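Local coordinates for Non-structural maintenance of chromosomes element 1 homolog (PDB 7DG2), which probably acts as a RING-type E3 ubiquitin ligase with a MAGE partner, within the SMC5-SMC6 complex that serves DNA repair, at residues T75-V83 against H162-E170. Sequence-based numbering, arbitrary orientation.
Sequences TYYALVNRV and HTRCIMELE. With ACT (acetate ion), chain D.
The carboxylate of E168 reaches the end of strand 75-81, where N81 N donates to E168 OE2 at 2.9 Å and 168°, nearly straight though from above the carboxylate plane. E168 passes V80 in the opposite sense, its CG placed anti to the backbone N (chi1 -172°) and the chain extended beyond, and V80 CG1 packs on E168 CB at 3.7 Å. Here lies the tight part: the backbones converge to 5.3 Å between the CA atoms of V80 and E168, against 7.9 Å for Y76 and T163. R82, bent at chi2, turns back to the helix; NH1 and NH2 donate to E168 O and M167 O respectively, each at 2.9 Å, while V80 CG2 covers one guanidinium face. These two bonds hold the group's rotation. M167 CE rests 3.7 Å from A78 CB.

Toward Y76 the fit is looser and apolar, T163 CG2 approaching Y76 CD1 obliquely. Beside R164, water replaces the direct packing seen at V80 and E168, although the side chains are buried: water 2 accepts from R164 NE and lies 2.8 Å from both L79 O and E168 OE2, bridging strand and helix. R164 NH1 holds an acetate, probably from crystallisation. E168 OE1 accepts from M71 N and L72 N of the Nse4 chain. Helix segment 163-170 crosses strand 75-81, the middle strand of a small antiparallel sheet, at -41°, consistent with the winged-helix build of Nse1, on a side that meets Nse4.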
loop_
_atom_site.group_PDB
_atom_site.type_symbol
_atom_site.label_atom_id
_atom_site.label_comp_id
_atom_site.label_asym_id
_atom_site.label_seq_id
_atom_site.Cartn_x
_atom_site.Cartn_y
_atom_site.Cartn_z
ATOM N N THR A 75 -10.415 18.989 4.565
ATOM C CA THR A 75 -11.011 18.042 3.627
ATOM C C THR A 75 -9.997 16.964 3.261
ATOM O O THR A 75 -8.816 17.249 3.051
ATOM C CB THR A 75 -11.500 18.773 2.372
ATOM O OG1 THR A 75 -12.626 19.600 2.710
ATOM C CG2 THR A 75 -11.920 17.795 1.276
ATOM N N TYR A 76 -10.458 15.714 3.227
ATOM C CA TYR A 76 -9.635 14.569 2.842
ATOM C C TYR A 76 -10.304 13.808 1.708
ATOM O O TYR A 76 -11.534 13.733 1.631
ATOM C CB TYR A 76 -9.412 13.606 4.031
ATOM C CG TYR A 76 -8.496 14.187 5.079
ATOM C CD1 TYR A 76 -8.997 14.992 6.098
ATOM C CD2 TYR A 76 -7.130 13.961 5.032
ATOM C CE1 TYR A 76 -8.158 15.543 7.043
ATOM C CE2 TYR A 76 -6.282 14.507 5.975
ATOM C CZ TYR A 76 -6.806 15.296 6.985
ATOM O OH TYR A 76 -5.966 15.849 7.930
ATOM N N TYR A 77 -9.477 13.247 0.821
ATOM C CA TYR A 77 -9.911 12.298 -0.192
ATOM C C TYR A 77 -9.341 10.931 0.158
ATOM O O TYR A 77 -8.169 10.824 0.535
ATOM C CB TYR A 77 -9.430 12.696 -1.589
ATOM C CG TYR A 77 -10.123 13.920 -2.152
ATOM C CD1 TYR A 77 -9.833 15.190 -1.667
ATOM C CD2 TYR A 77 -11.057 13.801 -3.173
ATOM C CE1 TYR A 77 -10.466 16.313 -2.187
ATOM C CE2 TYR A 77 -11.682 14.926 -3.703
ATOM C CZ TYR A 77 -11.391 16.169 -3.194
ATOM O OH TYR A 77 -12.023 17.284 -3.724
ATOM N N ALA A 78 -10.164 9.894 0.054
ATOM C CA ALA A 78 -9.685 8.548 0.349
ATOM C C ALA A 78 -10.224 7.552 -0.666
ATOM O O ALA A 78 -11.389 7.630 -1.068
ATOM C CB ALA A 78 -10.090 8.097 1.757
ATOM N N LEU A 79 -9.373 6.602 -1.060
ATOM C CA LEU A 79 -9.782 5.479 -1.896
ATOM C C LEU A 79 -10.296 4.388 -0.965
ATOM O O LEU A 79 -9.526 3.834 -0.171
ATOM C CB LEU A 79 -8.607 4.973 -2.735
ATOM C CG LEU A 79 -8.945 3.772 -3.628
ATOM C CD1 LEU A 79 -10.004 4.156 -4.686
ATOM C CD2 LEU A 79 -7.673 3.258 -4.309
ATOM N N VAL A 80 -11.592 4.095 -1.037
ATOM C CA VAL A 80 -12.214 3.189 -0.078
ATOM C C VAL A 80 -12.854 2.012 -0.804
ATOM O O VAL A 80 -13.307 2.113 -1.948
ATOM C CB VAL A 80 -13.248 3.920 0.818
ATOM C CG1 VAL A 80 -12.552 4.998 1.629
ATOM C CG2 VAL A 80 -14.376 4.525 -0.000
ATOM N N ASN A 81 -12.863 0.876 -0.119
ATOM C CA ASN A 81 -13.587 -0.290 -0.573
ATOM C C ASN A 81 -15.052 -0.177 -0.168
ATOM O O ASN A 81 -15.388 0.413 0.861
ATOM C CB ASN A 81 -12.963 -1.544 0.029
ATOM C CG ASN A 81 -13.681 -2.787 -0.388
ATOM O OD1 ASN A 81 -14.009 -2.950 -1.561
ATOM N ND2 ASN A 81 -13.959 -3.668 0.568
ATOM N N ARG A 82 -15.934 -0.746 -0.987
ATOM C CA ARG A 82 -17.361 -0.549 -0.767
ATOM C C ARG A 82 -18.150 -1.856 -0.763
ATOM O O ARG A 82 -19.382 -1.819 -0.850
ATOM C CB ARG A 82 -17.921 0.430 -1.806
ATOM C CG ARG A 82 -17.687 1.910 -1.414
ATOM C CD ARG A 82 -18.555 2.226 -0.195
ATOM N NE ARG A 82 -18.244 3.452 0.553
ATOM C CZ ARG A 82 -17.485 3.496 1.653
ATOM N NH1 ARG A 82 -16.908 2.387 2.124
ATOM N NH2 ARG A 82 -17.304 4.655 2.290
ATOM N N VAL A 83 -17.492 -3.011 -0.634
ATOM C CA VAL A 83 -18.212 -4.282 -0.637
ATOM C C VAL A 83 -17.582 -5.254 0.351
ATOM O O VAL A 83 -16.376 -5.227 0.615
ATOM C CB VAL A 83 -18.275 -4.902 -2.057
ATOM C CG1 VAL A 83 -16.912 -5.438 -2.466
ATOM C CG2 VAL A 83 -19.339 -5.988 -2.128
ATOM N N HIS A 162 -8.593 6.740 12.469
ATOM C CA HIS A 162 -8.139 7.706 11.473
ATOM C C HIS A 162 -9.323 8.193 10.642
ATOM O O HIS A 162 -10.325 7.491 10.484
ATOM C CB HIS A 162 -7.078 7.058 10.560
ATOM C CG HIS A 162 -6.246 8.045 9.791
ATOM N ND1 HIS A 162 -6.706 8.701 8.666
ATOM C CD2 HIS A 162 -4.980 8.481 9.988
ATOM C CE1 HIS A 162 -5.762 9.506 8.211
ATOM N NE2 HIS A 162 -4.709 9.398 9.001
ATOM N N THR A 163 -9.203 9.410 10.096
ATOM C CA THR A 163 -10.203 9.876 9.136
ATOM C C THR A 163 -10.442 8.841 8.040
ATOM O O THR A 163 -11.583 8.592 7.647
ATOM C CB THR A 163 -9.759 11.205 8.531
ATOM O OG1 THR A 163 -9.581 12.158 9.585
ATOM C CG2 THR A 163 -10.806 11.723 7.551
ATOM N N ARG A 164 -9.370 8.214 7.551
ATOM C CA ARG A 164 -9.516 7.180 6.527
ATOM C C ARG A 164 -10.435 6.063 6.992
ATOM O O ARG A 164 -11.270 5.564 6.226
ATOM C CB ARG A 164 -8.150 6.599 6.176
ATOM C CG ARG A 164 -8.243 5.548 5.055
ATOM C CD ARG A 164 -7.091 4.572 5.124
ATOM N NE ARG A 164 -7.032 3.670 3.971
ATOM C CZ ARG A 164 -5.951 2.960 3.669
ATOM N NH1 ARG A 164 -4.861 3.063 4.414
ATOM N NH2 ARG A 164 -5.944 2.160 2.615
ATOM N N CYS A 165 -10.288 5.649 8.254
ATOM C CA CYS A 165 -11.100 4.563 8.778
ATOM C C CYS A 165 -12.567 4.967 8.876
ATOM O O CYS A 165 -13.456 4.202 8.497
ATOM C CB CYS A 165 -10.556 4.150 10.140
ATOM S SG CYS A 165 -11.355 2.669 10.789
ATOM N N ILE A 166 -12.839 6.172 9.389
ATOM C CA ILE A 166 -14.221 6.637 9.471
ATOM C C ILE A 166 -14.841 6.743 8.079
ATOM O O ILE A 166 -16.000 6.357 7.865
ATOM C CB ILE A 166 -14.279 7.978 10.224
ATOM C CG1 ILE A 166 -13.642 7.822 11.601
ATOM C CG2 ILE A 166 -15.716 8.479 10.296
ATOM C CD1 ILE A 166 -13.359 9.170 12.314
ATOM N N MET A 167 -14.078 7.249 7.107
ATOM C CA MET A 167 -14.606 7.391 5.753
ATOM C C MET A 167 -14.980 6.039 5.166
ATOM O O MET A 167 -16.067 5.875 4.596
ATOM C CB MET A 167 -13.590 8.112 4.871
ATOM C CG MET A 167 -13.463 9.613 5.193
ATOM S SD MET A 167 -12.163 10.481 4.306
ATOM C CE MET A 167 -12.793 10.428 2.620
ATOM N N GLU A 168 -14.111 5.038 5.328
ATOM C CA GLU A 168 -14.423 3.740 4.736
ATOM C C GLU A 168 -15.498 2.990 5.520
ATOM O O GLU A 168 -16.346 2.310 4.925
ATOM C CB GLU A 168 -13.166 2.885 4.638
ATOM C CG GLU A 168 -13.419 1.599 3.858
ATOM C CD GLU A 168 -12.140 0.857 3.571
ATOM O OE1 GLU A 168 -11.686 0.094 4.453
ATOM O OE2 GLU A 168 -11.578 1.069 2.476
ATOM N N LEU A 169 -15.477 3.087 6.848
ATOM C CA LEU A 169 -16.344 2.284 7.705
ATOM C C LEU A 169 -17.584 3.030 8.186
ATOM O O LEU A 169 -18.298 2.508 9.046
ATOM C CB LEU A 169 -15.566 1.763 8.920
ATOM C CG LEU A 169 -14.435 0.774 8.614
ATOM C CD1 LEU A 169 -13.893 0.174 9.911
ATOM C CD2 LEU A 169 -14.925 -0.318 7.732
ATOM N N GLU A 170 -17.858 4.219 7.638
ATOM C CA GLU A 170 -18.986 5.045 8.081
ATOM C C GLU A 170 -20.279 4.244 8.178
ATOM O O GLU A 170 -20.952 4.243 9.214
ATOM C CB GLU A 170 -19.150 6.229 7.115
ATOM C CG GLU A 170 -20.431 7.052 7.272
ATOM C CD GLU A 170 -20.338 8.086 8.382
ATOM O OE1 GLU A 170 -21.381 8.391 9.008
ATOM O OE2 GLU A 170 -19.224 8.606 8.625
HETATM C C ACT D . -2.205 2.030 2.577
HETATM O O ACT D . -2.676 1.304 3.522
HETATM O OXT ACT D . -2.472 1.989 1.334
HETATM C CH3 ACT D . -1.172 3.125 3.031
HETATM O O HOH W 1 -7.130 2.456 -0.196
HETATM O O HOH W 2 -9.315 2.752 2.399
#